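PDB 5DHD: chitinase from Thermococcus kodakarensis KOD1, which hydrolyses chitin, the fragment here being its second chitin-binding domain, which probably holds the enzyme on the insoluble polysaccharide. Local coordinates for residues V23-G28 with A73-I78; Y31-K36 with F62-W67; K36-D41 with G57-F62. All coordinates share one frame; numbering follows the deposited sequence.

Contact 1: residues V23-G28 with A73-I78. With PE3 (3,6,9,12,15,18,21,24,27,30,33,36,39-tridecaoxahentetracontane-1,41-diol), chain D; PE3 (3,6,9,12,15,18,21,24,27,30,33,36,39-tridecaoxahentetracontane-1,41-diol), chain G.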
loop_
_atom_site.group_PDB
_atom_site.type_symbol
_atom_site.label_atom_id
_atom_site.label_comp_id
_atom_site.label_asym_id
_atom_site.label_seq_id
_atom_site.Cartn_x
_atom_site.Cartn_y
_atom_site.Cartn_z
ATOM N N VAL A 23 4.216 -0.097 -5.060
ATOM C CA VAL A 23 2.810 -0.314 -5.351
ATOM C C VAL A 23 2.252 0.578 -6.442
ATOM O O VAL A 23 2.481 1.787 -6.441
ATOM C CB VAL A 23 1.994 -0.062 -4.056
ATOM C CG1 VAL A 23 0.493 -0.271 -4.320
ATOM C CG2 VAL A 23 2.484 -0.965 -2.936
ATOM N N THR A 24 1.522 -0.019 -7.378
ATOM C CA THR A 24 0.873 0.758 -8.422
ATOM C C THR A 24 -0.606 0.463 -8.355
ATOM O O THR A 24 -1.026 -0.700 -8.309
ATOM C CB THR A 24 1.369 0.362 -9.829
ATOM O OG1 THR A 24 2.738 0.746 -9.960
ATOM C CG2 THR A 24 0.564 1.076 -10.917
ATOM N N LEU A 25 -1.387 1.533 -8.317
ATOM C CA LEU A 25 -2.830 1.422 -8.270
ATOM C C LEU A 25 -3.403 1.834 -9.616
ATOM O O LEU A 25 -3.108 2.909 -10.129
ATOM C CB LEU A 25 -3.424 2.317 -7.174
ATOM C CG LEU A 25 -2.814 2.188 -5.779
ATOM C CD1 LEU A 25 -3.522 3.168 -4.829
ATOM C CD2 LEU A 25 -2.943 0.739 -5.248
ATOM N N ASN A 26 -4.214 0.954 -10.180
ATOM C CA ASN A 26 -4.851 1.192 -11.458
ATOM C C ASN A 26 -6.328 1.398 -11.121
ATOM O O ASN A 26 -7.084 0.446 -11.084
ATOM C CB ASN A 26 -4.627 -0.044 -12.332
ATOM C CG ASN A 26 -5.478 -0.045 -13.568
ATOM O OD1 ASN A 26 -5.676 0.989 -14.190
ATOM N ND2 ASN A 26 -5.975 -1.221 -13.943
ATOM N N LEU A 27 -6.704 2.651 -10.850
ATOM C CA LEU A 27 -8.068 2.977 -10.453
ATOM C C LEU A 27 -9.035 3.434 -11.533
ATOM O O LEU A 27 -10.249 3.343 -11.344
ATOM C CB LEU A 27 -7.997 4.033 -9.346
ATOM C CG LEU A 27 -6.976 3.717 -8.241
ATOM C CD1 LEU A 27 -6.970 4.880 -7.241
ATOM C CD2 LEU A 27 -7.312 2.383 -7.531
ATOM N N GLY A 28 -8.510 3.932 -12.648
ATOM C CA GLY A 28 -9.373 4.395 -13.722
ATOM C C GLY A 28 -9.958 5.775 -13.472
ATOM O O GLY A 28 -10.738 6.282 -14.281
ATOM N N ALA A 73 -1.867 5.512 -9.731
ATOM C CA ALA A 73 -1.058 6.029 -8.639
ATOM C C ALA A 73 0.063 5.067 -8.288
ATOM O O ALA A 73 -0.142 3.859 -8.224
ATOM C CB ALA A 73 -1.935 6.245 -7.425
ATOM N N THR A 74 1.252 5.608 -8.070
ATOM C CA THR A 74 2.392 4.789 -7.703
ATOM C C THR A 74 3.030 5.349 -6.443
ATOM O O THR A 74 3.249 6.553 -6.327
ATOM C CB THR A 74 3.465 4.733 -8.823
ATOM O OG1 THR A 74 2.922 4.063 -9.975
ATOM C CG2 THR A 74 4.689 3.946 -8.363
ATOM N N PHE A 75 3.288 4.469 -5.482
ATOM C CA PHE A 75 3.944 4.869 -4.245
ATOM C C PHE A 75 4.728 3.676 -3.745
ATOM O O PHE A 75 4.695 2.606 -4.354
ATOM C CB PHE A 75 2.937 5.360 -3.168
ATOM C CG PHE A 75 2.083 4.278 -2.547
ATOM C CD1 PHE A 75 0.943 3.804 -3.208
ATOM C CD2 PHE A 75 2.411 3.732 -1.299
ATOM C CE1 PHE A 75 0.153 2.817 -2.633
ATOM C CE2 PHE A 75 1.614 2.741 -0.734
ATOM C CZ PHE A 75 0.482 2.289 -1.409
ATOM N N GLY A 76 5.468 3.847 -2.661
ATOM C CA GLY A 76 6.223 2.716 -2.164
ATOM C C GLY A 76 6.642 2.893 -0.732
ATOM O O GLY A 76 6.523 3.981 -0.157
ATOM N N PHE A 77 7.133 1.810 -0.146
ATOM C CA PHE A 77 7.602 1.856 1.223
ATOM C C PHE A 77 8.595 0.734 1.456
ATOM O O PHE A 77 8.687 -0.213 0.669
ATOM C CB PHE A 77 6.449 1.730 2.243
ATOM C CG PHE A 77 5.644 0.464 2.121
ATOM C CD1 PHE A 77 4.563 0.385 1.254
ATOM C CD2 PHE A 77 5.959 -0.637 2.913
ATOM C CE1 PHE A 77 3.796 -0.794 1.173
ATOM C CE2 PHE A 77 5.194 -1.817 2.846
ATOM C CZ PHE A 77 4.119 -1.893 1.978
ATOM N N ILE A 78 9.358 0.863 2.531
ATOM C CA ILE A 78 10.322 -0.156 2.904
ATOM C C ILE A 78 9.965 -0.588 4.313
ATOM O O ILE A 78 9.745 0.252 5.189
ATOM C CB ILE A 78 11.775 0.368 2.889
ATOM C CG1 ILE A 78 12.178 0.722 1.451
ATOM C CG2 ILE A 78 12.723 -0.707 3.492
ATOM C CD1 ILE A 78 13.486 1.517 1.338
HETATM C C42 PE3 D . 6.802 -3.118 -11.786
HETATM C C41 PE3 D . 7.527 -4.296 -12.403
HETATM O O40 PE3 D . 8.920 -4.004 -12.426
HETATM C C39 PE3 D . 9.573 -5.125 -13.008
HETATM C C38 PE3 D . 11.085 -4.891 -13.064
HETATM O O37 PE3 D . 11.606 -4.722 -11.758
HETATM C C36 PE3 D . 13.024 -4.497 -11.834
HETATM C C35 PE3 D . 13.619 -4.295 -10.410
HETATM O O34 PE3 D . 13.060 -3.106 -9.801
HETATM C C33 PE3 D . 13.599 -2.938 -8.472
HETATM C C32 PE3 D . 12.989 -1.683 -7.810
HETATM O O31 PE3 D . 12.165 -0.931 -8.719
HETATM C C30 PE3 D . 11.657 0.189 -8.016
HETATM C C29 PE3 D . 10.781 1.047 -8.924
HETATM O O28 PE3 D . 9.620 0.307 -9.322
HETATM C C27 PE3 D . 8.831 1.179 -10.137
HETATM C C26 PE3 D . 7.544 0.477 -10.574
HETATM O O25 PE3 D . 6.830 -0.050 -9.451
HETATM C C24 PE3 D . 5.641 -0.619 -9.992
HETATM C C23 PE3 D . 4.780 -1.203 -8.896
HETATM O O22 PE3 D . 4.272 -2.460 -9.246
HETATM O O31 PE3 G . -9.586 -0.472 -12.689
HETATM C C30 PE3 G . -9.141 -1.715 -13.235
HETATM C C29 PE3 G . -9.465 -2.846 -12.258
#
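Val23 packs over one face of the Phe75 ring, its partner on the adjacent antiparallel strand, in a CH-pi contact. Val23 CB stands 4.0 Å from the centroid of the Phe75 ring, offset toward the rim. Val23 CG1 reaches the same rim, 3.5 Å from Phe75 CE1. Phe75 CG sits between its own backbone N and carbonyl carbon (chi1 72°), a turn that brings the ring back beside Val23 instead of away from it. Leu25 CD1 comes to the edge of the same ring. Leu25 CB also meets Ala73 CB at 4.2 Å.

The backbones are joined at two hydrogen-bonded pairs, Val23 with Phe75 and Leu25 with Ala73. The bond from Leu25 N to Ala73 O is short, 2.6 Å, and nearly straight at 173°. Between these pairs, Thr24 and Thr74 form a non-hydrogen-bonded pair on the other face. Their OG1 atoms make a weak hydrogen bond of 3.3 Å, and a polyethylene glycol chain passes close to Thr24 OG1.

These are the central strands 19-26 and 72-79 of a four-stranded antiparallel sheet. Phe75 also meets Trp33, and Phe62 of the second sheet. The chemistry thus divides by face: apolar side chains on the Val23, Leu25 and Phe75 face build the core between the sheets, while Thr24 and Thr74 put their hydroxyls on the other face, at a polar, partly exposed spot.

Contact 2: residues Y31-K36 with F62-W67. With PE3 (3,6,9,12,15,18,21,24,27,30,33,36,39-tridecaoxahentetracontane-1,41-diol), chain E.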
loop_
_atom_site.group_PDB
_atom_site.type_symbol
_atom_site.label_atom_id
_atom_site.label_comp_id
_atom_site.label_asym_id
_atom_site.label_seq_id
_atom_site.Cartn_x
_atom_site.Cartn_y
_atom_site.Cartn_z
ATOM N N TYR A 31 -9.380 9.002 -6.826
ATOM C CA TYR A 31 -10.082 8.608 -5.611
ATOM C C TYR A 31 -9.246 8.841 -4.366
ATOM O O TYR A 31 -8.020 8.941 -4.430
ATOM C CB TYR A 31 -10.373 7.102 -5.645
ATOM C CG TYR A 31 -11.296 6.647 -6.740
ATOM C CD1 TYR A 31 -12.676 6.599 -6.528
ATOM C CD2 TYR A 31 -10.804 6.261 -7.991
ATOM C CE1 TYR A 31 -13.544 6.179 -7.527
ATOM C CE2 TYR A 31 -11.671 5.839 -9.005
ATOM C CZ TYR A 31 -13.044 5.803 -8.753
ATOM O OH TYR A 31 -13.925 5.397 -9.744
ATOM N N ASP A 32 -9.921 8.915 -3.225
ATOM C CA ASP A 32 -9.223 9.054 -1.961
ATOM C C ASP A 32 -9.028 7.610 -1.512
ATOM O O ASP A 32 -9.689 7.123 -0.594
ATOM C CB ASP A 32 -10.078 9.832 -0.957
ATOM C CG ASP A 32 -10.226 11.294 -1.354
ATOM O OD1 ASP A 32 -9.198 11.913 -1.651
ATOM O OD2 ASP A 32 -11.355 11.816 -1.365
ATOM N N TRP A 33 -8.126 6.916 -2.196
ATOM C CA TRP A 33 -7.862 5.522 -1.883
ATOM C C TRP A 33 -7.214 5.322 -0.526
ATOM O O TRP A 33 -6.616 6.238 0.044
ATOM C CB TRP A 33 -6.996 4.895 -2.985
ATOM C CG TRP A 33 -5.735 5.658 -3.354
ATOM C CD1 TRP A 33 -5.567 6.487 -4.421
ATOM C CD2 TRP A 33 -4.459 5.568 -2.700
ATOM N NE1 TRP A 33 -4.251 6.912 -4.485
ATOM C CE2 TRP A 33 -3.559 6.362 -3.437
ATOM C CE3 TRP A 33 -3.992 4.881 -1.564
ATOM C CZ2 TRP A 33 -2.204 6.499 -3.075
ATOM C CZ3 TRP A 33 -2.647 5.012 -1.203
ATOM C CH2 TRP A 33 -1.772 5.815 -1.956
ATOM N N VAL A 34 -7.357 4.105 -0.011
ATOM C CA VAL A 34 -6.790 3.736 1.272
ATOM C C VAL A 34 -6.155 2.364 1.128
ATOM O O VAL A 34 -6.830 1.396 0.786
ATOM C CB VAL A 34 -7.891 3.650 2.363
ATOM C CG1 VAL A 34 -7.292 3.198 3.691
ATOM C CG2 VAL A 34 -8.548 5.015 2.534
ATOM N N VAL A 35 -4.851 2.286 1.362
ATOM C CA VAL A 35 -4.158 1.009 1.282
ATOM C C VAL A 35 -3.753 0.610 2.697
ATOM O O VAL A 35 -3.008 1.328 3.364
ATOM C CB VAL A 35 -2.935 1.084 0.371
ATOM C CG1 VAL A 35 -2.075 -0.172 0.516
ATOM C CG2 VAL A 35 -3.398 1.210 -1.070
ATOM N N LYS A 36 -4.266 -0.528 3.154
ATOM C CA LYS A 36 -3.971 -1.031 4.489
ATOM C C LYS A 36 -2.990 -2.181 4.402
ATOM O O LYS A 36 -3.232 -3.166 3.700
ATOM C CB LYS A 36 -5.246 -1.497 5.196
ATOM C CG LYS A 36 -6.253 -0.397 5.445
ATOM C CD LYS A 36 -7.293 -0.914 6.419
ATOM C CE LYS A 36 -8.119 0.210 6.951
ATOM N NZ LYS A 36 -9.183 -0.267 7.868
ATOM N N PHE A 62 -1.872 3.773 4.188
ATOM C CA PHE A 62 -1.349 4.723 3.222
ATOM C C PHE A 62 -2.493 5.396 2.483
ATOM O O PHE A 62 -3.473 4.747 2.102
ATOM C CB PHE A 62 -0.431 4.031 2.201
ATOM C CG PHE A 62 0.858 3.541 2.788
ATOM C CD1 PHE A 62 1.897 4.415 3.064
ATOM C CD2 PHE A 62 1.024 2.185 3.064
ATOM C CE1 PHE A 62 3.097 3.945 3.603
ATOM C CE2 PHE A 62 2.231 1.707 3.607
ATOM C CZ PHE A 62 3.255 2.584 3.870
ATOM N N THR A 63 -2.359 6.703 2.296
ATOM C CA THR A 63 -3.351 7.491 1.583
ATOM C C THR A 63 -2.608 8.396 0.604
ATOM O O THR A 63 -1.424 8.692 0.790
ATOM C CB THR A 63 -4.242 8.309 2.557
ATOM O OG1 THR A 63 -3.416 9.029 3.484
ATOM C CG2 THR A 63 -5.168 7.374 3.333
ATOM N N PRO A 64 -3.300 8.868 -0.437
ATOM C CA PRO A 64 -2.640 9.725 -1.424
ATOM C C PRO A 64 -2.266 11.134 -1.028
ATOM O O PRO A 64 -2.940 11.770 -0.216
ATOM C CB PRO A 64 -3.636 9.758 -2.593
ATOM C CG PRO A 64 -4.980 9.631 -1.897
ATOM C CD PRO A 64 -4.719 8.620 -0.781
ATOM N N VAL A 65 -1.160 11.602 -1.597
ATOM C CA VAL A 65 -0.766 12.988 -1.409
ATOM C C VAL A 65 -1.608 13.698 -2.475
ATOM O O VAL A 65 -2.273 13.040 -3.281
ATOM C CB VAL A 65 0.764 13.206 -1.617
ATOM C CG1 VAL A 65 1.511 12.565 -0.448
ATOM C CG2 VAL A 65 1.247 12.637 -2.959
ATOM N N SER A 66 -1.589 15.023 -2.486
ATOM C CA SER A 66 -2.412 15.801 -3.413
ATOM C C SER A 66 -2.476 15.360 -4.865
ATOM O O SER A 66 -3.554 15.341 -5.479
ATOM C CB SER A 66 -1.971 17.271 -3.383
ATOM O OG SER A 66 -0.706 17.442 -3.999
ATOM N N TRP A 67 -1.333 14.993 -5.419
ATOM C CA TRP A 67 -1.232 14.637 -6.820
ATOM C C TRP A 67 -1.293 13.164 -7.182
ATOM O O TRP A 67 -1.183 12.818 -8.361
ATOM C CB TRP A 67 0.089 15.178 -7.367
ATOM C CG TRP A 67 1.305 14.781 -6.521
ATOM C CD1 TRP A 67 1.908 15.534 -5.554
ATOM C CD2 TRP A 67 2.074 13.571 -6.627
ATOM N NE1 TRP A 67 3.014 14.873 -5.057
ATOM C CE2 TRP A 67 3.137 13.665 -5.699
ATOM C CE3 TRP A 67 1.969 12.418 -7.426
ATOM C CZ2 TRP A 67 4.093 12.650 -5.545
ATOM C CZ3 TRP A 67 2.914 11.416 -7.273
ATOM C CH2 TRP A 67 3.965 11.538 -6.342
HETATM C C18 PE3 E . -10.003 -3.658 7.571
HETATM C C17 PE3 E . -11.336 -3.106 7.086
HETATM O O16 PE3 E . -11.038 -1.925 6.360
HETATM C C15 PE3 E . -12.192 -1.299 5.836
HETATM C C14 PE3 E . -11.718 -0.053 5.113
HETATM O O13 PE3 E . -11.310 0.853 6.125
HETATM C C12 PE3 E . -10.817 2.017 5.490
HETATM C C11 PE3 E . -10.394 3.007 6.570
HETATM O O10 PE3 E . -9.500 2.432 7.507
HETATM C C9 PE3 E . -9.198 3.490 8.413
HETATM C C8 PE3 E . -8.238 3.082 9.523
HETATM O O7 PE3 E . -8.492 1.749 9.940
HETATM C C6 PE3 E . -7.522 1.474 10.942
HETATM C C5 PE3 E . -7.671 0.065 11.523
HETATM O O4 PE3 E . -7.967 -0.867 10.493
#
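Trp33 lies with one indole face against Pro64, and this is the tight part of the contact. Pro64 CD is centred over the six-membered ring of Trp33, 3.7 Å from its centroid and 15° off the normal, a CH-pi contact. Pro64 CB packs 3.5 Å from Trp33 CE2. Farther along the indole, Trp33 CZ3 comes within 3.4 Å of Phe62 O. Trp33 CG falls between the backbone N and the carbonyl carbon (chi1 51°), which folds the indole back toward 62-64. Its NE1 is hydrogen-bonded to Asn68 O. With an alanine in place of Trp33, one side of the Pro64 ring would probably lose its packing partner and Asn68 O this donor.

Next to the indole, strands 34-39 and 59-64 run antiparallel in the five-stranded sheet of the beta-sandwich. Val35 and Phe62 are a hydrogen-bonded pair: Val35 N to Phe62 O is 2.9 Å, and the return bond, Phe62 N to Val35 O, is 2.8 Å. Both are almost straight, at 176°.

The other sheet face is looser. There Val34 CG2 and Thr63 CG2 lie side by side at 4.2 Å. Asp32 is exposed and pairs with Arg69 in a salt bridge.

Contact 3: residues K36-D41 with G57-F62. With PE3 (3,6,9,12,15,18,21,24,27,30,33,36,39-tridecaoxahentetracontane-1,41-diol), chain E; SO4 (sulfate ion), chain B.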
loop_
_atom_site.group_PDB
_atom_site.type_symbol
_atom_site.label_atom_id
_atom_site.label_comp_id
_atom_site.label_asym_id
_atom_site.label_seq_id
_atom_site.Cartn_x
_atom_site.Cartn_y
_atom_site.Cartn_z
ATOM N N LYS A 36 -4.266 -0.528 3.154
ATOM C CA LYS A 36 -3.971 -1.031 4.489
ATOM C C LYS A 36 -2.990 -2.181 4.402
ATOM O O LYS A 36 -3.232 -3.166 3.700
ATOM C CB LYS A 36 -5.246 -1.497 5.196
ATOM C CG LYS A 36 -6.253 -0.397 5.445
ATOM C CD LYS A 36 -7.293 -0.914 6.419
ATOM C CE LYS A 36 -8.119 0.210 6.951
ATOM N NZ LYS A 36 -9.183 -0.267 7.868
ATOM N N VAL A 37 -1.897 -2.059 5.144
ATOM C CA VAL A 37 -0.839 -3.057 5.137
ATOM C C VAL A 37 -0.665 -3.718 6.498
ATOM O O VAL A 37 -0.594 -3.040 7.523
ATOM C CB VAL A 37 0.489 -2.392 4.734
ATOM C CG1 VAL A 37 1.615 -3.417 4.729
ATOM C CG2 VAL A 37 0.338 -1.705 3.373
ATOM N N LYS A 38 -0.601 -5.046 6.493
ATOM C CA LYS A 38 -0.399 -5.820 7.713
ATOM C C LYS A 38 1.032 -6.343 7.703
ATOM O O LYS A 38 1.442 -7.026 6.764
ATOM C CB LYS A 38 -1.365 -7.007 7.773
ATOM C CG LYS A 38 -1.158 -7.935 8.991
ATOM C CD LYS A 38 -1.533 -7.247 10.296
ATOM C CE LYS A 38 -1.430 -8.205 11.488
ATOM N NZ LYS A 38 -0.055 -8.783 11.653
ATOM N N LEU A 39 1.789 -6.019 8.743
ATOM C CA LEU A 39 3.175 -6.461 8.851
ATOM C C LEU A 39 3.318 -7.550 9.904
ATOM O O LEU A 39 2.512 -7.635 10.829
ATOM C CB LEU A 39 4.072 -5.300 9.294
ATOM C CG LEU A 39 4.097 -4.024 8.456
ATOM C CD1 LEU A 39 5.050 -3.018 9.089
ATOM C CD2 LEU A 39 4.527 -4.361 7.038
ATOM N N LYS A 40 4.348 -8.379 9.764
ATOM C CA LYS A 40 4.605 -9.415 10.757
ATOM C C LYS A 40 5.017 -8.696 12.037
ATOM O O LYS A 40 5.585 -7.606 11.983
ATOM C CB LYS A 40 5.753 -10.302 10.281
ATOM C CG LYS A 40 5.343 -11.407 9.331
ATOM C CD LYS A 40 6.505 -12.365 9.085
ATOM C CE LYS A 40 7.094 -12.180 7.698
ATOM N NZ LYS A 40 8.325 -12.997 7.501
ATOM N N ASP A 41 4.740 -9.298 13.189
ATOM C CA ASP A 41 5.097 -8.672 14.456
ATOM C C ASP A 41 6.589 -8.382 14.514
ATOM O O ASP A 41 7.408 -9.205 14.102
ATOM C CB ASP A 41 4.702 -9.574 15.632
ATOM C CG ASP A 41 3.215 -9.839 15.683
ATOM O OD1 ASP A 41 2.435 -8.867 15.565
ATOM O OD2 ASP A 41 2.825 -11.015 15.847
ATOM N N GLY A 57 -4.729 0.890 14.383
ATOM C CA GLY A 57 -5.334 -0.405 14.628
ATOM C C GLY A 57 -4.540 -1.645 14.275
ATOM O O GLY A 57 -5.127 -2.693 14.040
ATOM N N GLY A 58 -3.217 -1.539 14.246
ATOM C CA GLY A 58 -2.404 -2.699 13.919
ATOM C C GLY A 58 -2.033 -2.783 12.448
ATOM O O GLY A 58 -1.377 -3.733 12.020
ATOM N N TYR A 59 -2.465 -1.796 11.673
ATOM C CA TYR A 59 -2.158 -1.756 10.247
ATOM C C TYR A 59 -1.414 -0.481 9.897
ATOM O O TYR A 59 -1.457 0.495 10.638
ATOM C CB TYR A 59 -3.451 -1.791 9.409
ATOM C CG TYR A 59 -4.144 -3.129 9.374
ATOM C CD1 TYR A 59 -4.850 -3.606 10.475
ATOM C CD2 TYR A 59 -4.026 -3.954 8.262
ATOM C CE1 TYR A 59 -5.416 -4.888 10.463
ATOM C CE2 TYR A 59 -4.584 -5.225 8.235
ATOM C CZ TYR A 59 -5.275 -5.686 9.338
ATOM O OH TYR A 59 -5.822 -6.949 9.305
ATOM N N VAL A 60 -0.705 -0.504 8.775
ATOM C CA VAL A 60 -0.019 0.685 8.301
ATOM C C VAL A 60 -0.959 1.154 7.199
ATOM O O VAL A 60 -1.246 0.411 6.258
ATOM C CB VAL A 60 1.402 0.376 7.756
ATOM C CG1 VAL A 60 2.052 1.677 7.270
ATOM C CG2 VAL A 60 2.259 -0.231 8.871
ATOM N N VAL A 61 -1.454 2.379 7.333
ATOM C CA VAL A 61 -2.409 2.927 6.382
ATOM C C VAL A 61 -1.813 4.006 5.495
ATOM O O VAL A 61 -1.313 5.027 5.979
ATOM C CB VAL A 61 -3.650 3.488 7.137
ATOM C CG1 VAL A 61 -4.680 3.994 6.153
ATOM C CG2 VAL A 61 -4.270 2.394 8.030
ATOM N N PHE A 62 -1.872 3.773 4.188
ATOM C CA PHE A 62 -1.349 4.723 3.222
ATOM C C PHE A 62 -2.493 5.396 2.483
ATOM O O PHE A 62 -3.473 4.747 2.102
ATOM C CB PHE A 62 -0.431 4.031 2.201
ATOM C CG PHE A 62 0.858 3.541 2.788
ATOM C CD1 PHE A 62 1.897 4.415 3.064
ATOM C CD2 PHE A 62 1.024 2.185 3.064
ATOM C CE1 PHE A 62 3.097 3.945 3.603
ATOM C CE2 PHE A 62 2.231 1.707 3.607
ATOM C CZ PHE A 62 3.255 2.584 3.870
HETATM C C18 PE3 E . -10.003 -3.658 7.571
HETATM C C17 PE3 E . -11.336 -3.106 7.086
HETATM O O16 PE3 E . -11.038 -1.925 6.360
HETATM C C15 PE3 E . -12.192 -1.299 5.836
HETATM C C14 PE3 E . -11.718 -0.053 5.113
HETATM O O13 PE3 E . -11.310 0.853 6.125
HETATM C C12 PE3 E . -10.817 2.017 5.490
HETATM C C11 PE3 E . -10.394 3.007 6.570
HETATM O O10 PE3 E . -9.500 2.432 7.507
HETATM C C9 PE3 E . -9.198 3.490 8.413
HETATM C C8 PE3 E . -8.238 3.082 9.523
HETATM O O7 PE3 E . -8.492 1.749 9.940
HETATM C C6 PE3 E . -7.522 1.474 10.942
HETATM C C5 PE3 E . -7.671 0.065 11.523
HETATM O O4 PE3 E . -7.967 -0.867 10.493
HETATM S S SO4 B . -0.398 -0.240 16.002
HETATM O O1 SO4 B . -0.149 0.779 17.031
HETATM O O2 SO4 B . -0.991 -1.434 16.620
HETATM O O3 SO4 B . 0.877 -0.605 15.356
HETATM O O4 SO4 B . -1.313 0.306 14.991
HETATM O O HOH W 1 0.937 -4.067 10.623
#
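Lys38 and Tyr59 cross at a slant, with Lys38 CD over one face of the phenol ring, toward its rim. Lys38 CB touches Tyr59 CE2 at 3.7 Å. The lysine leaves with CG anti to the backbone N (chi1 176°) and then bends at chi2 and chi4. These bends bring NZ back to its own strand, where it hydrogen-bonds Leu39 O at 2.9 Å from above the carbonyl plane. NZ also forms a salt bridge with Glu86.

Lys36 is different. Its chain is extended beyond CG, and its CB meets the Tyr59 ring obliquely. Its NZ is held by four ether oxygens of a polyethylene glycol molecule, O4, O7, O13 and O16, which curls round it.

On the opposite face of the sheet the packing is apolar. Val37 CB and Val60 CB face each other at 4.2 Å. Val37 CG2 meets the edge of the Phe62 ring, 3.9 Å from CE2 and in its plane. Leu39 CD1 crosses to Val60 CG2 at 4.0 Å.

Val37 and Val60 form a hydrogen-bonded pair between strands 34-39 and 59-64, antiparallel neighbours in the five-stranded sheet, whose apolar face packs on strand 72-79 (Val37 on Phe77). Beyond it, one water accepts from Leu39 N and donates to Gly58 O, continuing the link where the strands part. Gly58 N donates to a sulfate ion, 2.8 Å from its O4.

Lys38 lays its chain by Tyr59 and Lys36 only its CB; both charged ends find oxygen atoms, while Val37, Val60, Leu39 and Phe62 make the other face apolar.

How the contacts relate
Contact 1 belongs to the four-stranded sheet; contacts 2 and 3 belong to the five-stranded sheet facing it. Contacts 2 and 3 are successive parts of one strand pair, 34-39 with 59-64, and share Lys36 and Phe62. Their centres are about 15 Å apart. Contact 1 lies about 9 Å from contact 2 and 16 Å from contact 3, centre to centre. Along the chain the three are nested: contact 3 inside contact 2, and contact 2 inside contact 1. The sheets meet where Leu25 packs on Trp33 and Phe77 on Phe62. From strand 19-26 to 34-39, and from 59-64 to 72-79, the chain thus crosses between the sheets, building one common core, that of a small all-beta binding domain.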